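Local coordinates for electron transfer flavoprotein, beta subunit (PDB 7KOE), which probably carries electrons by way of a bound flavin-adenine dinucleotide, as the beta subunit of an electron transfer flavoprotein, at residues I126-T131 against A191-T196. Numbering follows the deposited sequence.
Sequences IDLILT and AVLTIT. With FAD (flavin-adenine dinucleotide), chain I.
Two neighbouring parallel strands of the central sheet run toward the FAD here, and Thr-131 pairs with Thr-194 where the first of them reaches the pocket. The backbone ladder runs from Ala-191 toward the C-terminal ends: Ile-129 N donates a hydrogen bond to Ala-191 O at 3.0 Å, while Leu-193 N reaches Ile-129 O only through a weak, bent one. Further along, Thr-131 N donates a hydrogen bond to Leu-193 O, and Ile-195 N another to Thr-131 O at 2.9 Å.

On the face of Leu-128, Leu-130 and Leu-193 the leucines mesh. Leu-130 CD2 lies 3.7 Å from Leu-193 CB, the two side chains side by side and pointing the same way. With CG anti to the backbone N (chi1 -165°), Leu-128 slants across toward the second strand and sets CD1 3.8 Å from Leu-193 CG. Helix 47-63 covers this face through Leu-59, Ala-56 and Leu-55.

On the other face Val-192 lies alongside Ile-129, with CG2 against Ile-129 CB at 3.8 Å and CG1 against Ile-129 CG2 at 4.0 Å. An alanine at Val-192 would remove both methyls and would probably leave a gap on the flank of Ile-129 that faced them. Further along this face the hydroxyls of Thr-131 and Thr-194 meet, OG1 to OG1, at 3.1 Å. Thr-131 also borders the cofactor, its CB packing 3.4 Å from the ribose oxygen O2B of FAD.

Strand 13-22 continues the parallel sheet beyond 128-132, and 154-162 does so beyond 191-195. Parallel strands packed against a helix, with the nucleotide beside a strand's C-terminal end, are characteristic of the alpha/beta nucleotide-binding fold of the HUP clan.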
# COMPACT_ATOMS: atom_id res chain seq x y z
N ILE A 126 54.61 10.31 -20.08
CA ILE A 126 53.96 9.05 -20.42
C ILE A 126 54.21 8.72 -21.88
O ILE A 126 53.84 9.49 -22.77
CB ILE A 126 52.45 9.12 -20.12
CG1 ILE A 126 52.21 9.36 -18.63
CG2 ILE A 126 51.78 7.86 -20.55
CD1 ILE A 126 53.02 8.49 -17.69
N ASP A 127 54.84 7.57 -22.13
CA ASP A 127 55.18 7.15 -23.48
C ASP A 127 54.02 6.54 -24.23
O ASP A 127 54.07 6.48 -25.47
CB ASP A 127 56.33 6.14 -23.44
CG ASP A 127 57.63 6.76 -23.01
OD1 ASP A 127 58.69 6.15 -23.26
OD2 ASP A 127 57.61 7.86 -22.42
N LEU A 128 52.98 6.08 -23.54
CA LEU A 128 51.88 5.38 -24.19
C LEU A 128 50.67 5.41 -23.28
O LEU A 128 50.78 5.11 -22.09
CB LEU A 128 52.26 3.94 -24.52
CG LEU A 128 51.39 3.17 -25.50
CD1 LEU A 128 51.01 4.04 -26.68
CD2 LEU A 128 52.12 1.94 -25.97
N ILE A 129 49.51 5.75 -23.83
CA ILE A 129 48.26 5.73 -23.09
C ILE A 129 47.34 4.73 -23.78
O ILE A 129 47.01 4.89 -24.95
CB ILE A 129 47.60 7.12 -23.03
CG1 ILE A 129 48.44 8.05 -22.16
CG2 ILE A 129 46.19 7.01 -22.48
CD1 ILE A 129 47.90 9.44 -22.07
N LEU A 130 46.94 3.70 -23.04
CA LEU A 130 46.08 2.65 -23.58
C LEU A 130 44.67 2.83 -23.04
O LEU A 130 44.46 2.78 -21.83
CB LEU A 130 46.61 1.27 -23.22
CG LEU A 130 48.08 0.99 -23.51
CD1 LEU A 130 48.44 -0.38 -23.03
CD2 LEU A 130 48.30 1.08 -24.98
N THR A 131 43.72 3.05 -23.93
CA THR A 131 42.31 3.01 -23.56
C THR A 131 41.65 1.88 -24.33
O THR A 131 42.27 1.20 -25.15
CB THR A 131 41.60 4.34 -23.85
OG1 THR A 131 41.41 4.49 -25.26
CG2 THR A 131 42.40 5.51 -23.33
N ALA A 191 52.14 8.28 -27.69
CA ALA A 191 50.91 8.04 -28.42
C ALA A 191 49.81 7.64 -27.45
O ALA A 191 50.06 7.25 -26.31
CB ALA A 191 51.09 6.95 -29.47
N VAL A 192 48.57 7.74 -27.93
CA VAL A 192 47.40 7.32 -27.17
C VAL A 192 46.72 6.23 -28.00
O VAL A 192 46.06 6.52 -29.00
CB VAL A 192 46.45 8.47 -26.87
CG1 VAL A 192 45.18 7.97 -26.21
CG2 VAL A 192 47.13 9.48 -25.98
N LEU A 193 46.90 4.98 -27.60
CA LEU A 193 46.26 3.89 -28.30
C LEU A 193 44.81 3.75 -27.85
O LEU A 193 44.37 4.36 -26.88
CB LEU A 193 47.02 2.59 -28.09
CG LEU A 193 48.34 2.48 -28.84
CD1 LEU A 193 48.96 1.11 -28.65
CD2 LEU A 193 48.10 2.72 -30.28
N THR A 194 44.07 2.93 -28.58
CA THR A 194 42.66 2.69 -28.29
C THR A 194 42.36 1.29 -28.80
O THR A 194 42.28 1.07 -30.01
CB THR A 194 41.78 3.76 -28.94
OG1 THR A 194 42.00 5.01 -28.30
CG2 THR A 194 40.33 3.42 -28.84
N ILE A 195 42.23 0.35 -27.87
CA ILE A 195 42.36 -1.07 -28.16
C ILE A 195 40.98 -1.69 -28.33
O ILE A 195 40.05 -1.38 -27.58
CB ILE A 195 43.13 -1.77 -27.03
CG1 ILE A 195 44.37 -0.96 -26.64
CG2 ILE A 195 43.54 -3.16 -27.44
CD1 ILE A 195 45.41 -0.87 -27.71
N THR A 196 40.84 -2.57 -29.33
CA THR A 196 39.62 -3.32 -29.55
C THR A 196 39.67 -4.66 -28.83
O THR A 196 40.61 -4.97 -28.10
CB THR A 196 39.40 -3.53 -31.05
OG1 THR A 196 40.51 -4.24 -31.59
CG2 THR A 196 39.24 -2.22 -31.75
PA FAD I . 34.34 5.60 -23.67
O1A FAD I . 33.79 5.00 -24.92
O2A FAD I . 34.85 7.00 -23.71
O5B FAD I . 35.48 4.65 -23.08
C5B FAD I . 36.70 4.52 -23.84
C4B FAD I . 37.83 4.18 -22.91
O4B FAD I . 38.20 5.36 -22.15
C3B FAD I . 37.55 3.13 -21.83
O3B FAD I . 37.70 1.81 -22.33
C2B FAD I . 38.63 3.47 -20.81
O2B FAD I . 39.90 2.98 -21.18
C1B FAD I . 38.60 4.99 -20.85
N9A FAD I . 37.64 5.55 -19.90
C8A FAD I . 36.30 5.74 -20.08
N7A FAD I . 35.72 6.25 -19.03
C5A FAD I . 36.74 6.40 -18.10
C6A FAD I . 36.77 6.88 -16.78
N6A FAD I . 35.70 7.33 -16.13
N1A FAD I . 37.96 6.88 -16.14
C2A FAD I . 39.04 6.43 -16.80
N3A FAD I . 39.13 5.95 -18.04
C4A FAD I . 37.93 5.96 -18.64
N1 FAD I . 29.03 11.21 -22.36
C2 FAD I . 29.27 11.87 -23.52
O2 FAD I . 30.29 12.55 -23.64
N3 FAD I . 28.43 11.80 -24.57
C4 FAD I . 27.28 11.07 -24.54
O4 FAD I . 26.55 11.03 -25.52
C4X FAD I . 26.98 10.37 -23.36
N5 FAD I . 25.88 9.66 -23.31
C5X FAD I . 25.61 9.00 -22.14
C6 FAD I . 24.43 8.23 -22.07
C7 FAD I . 24.10 7.54 -20.93
C7M FAD I . 22.83 6.74 -20.89
C8 FAD I . 24.96 7.59 -19.81
C8M FAD I . 24.62 6.83 -18.56
C9 FAD I . 26.12 8.33 -19.87
C9A FAD I . 26.47 9.04 -21.03
N10 FAD I . 27.63 9.80 -21.12
C10 FAD I . 27.93 10.49 -22.28
C1' FAD I . 28.56 9.87 -19.98
C2' FAD I . 29.94 9.36 -20.32
O2' FAD I . 29.93 7.94 -20.36
C3' FAD I . 30.97 9.81 -19.29
O3' FAD I . 31.31 11.17 -19.54
C4' FAD I . 32.24 8.95 -19.29
O4' FAD I . 33.33 9.69 -18.71
C5' FAD I . 32.64 8.49 -20.67
O5' FAD I . 32.40 7.07 -20.79
P FAD I . 31.98 6.47 -22.21
O1P FAD I . 30.73 5.66 -22.06
O2P FAD I . 31.97 7.59 -23.19
O3P FAD I . 33.21 5.51 -22.53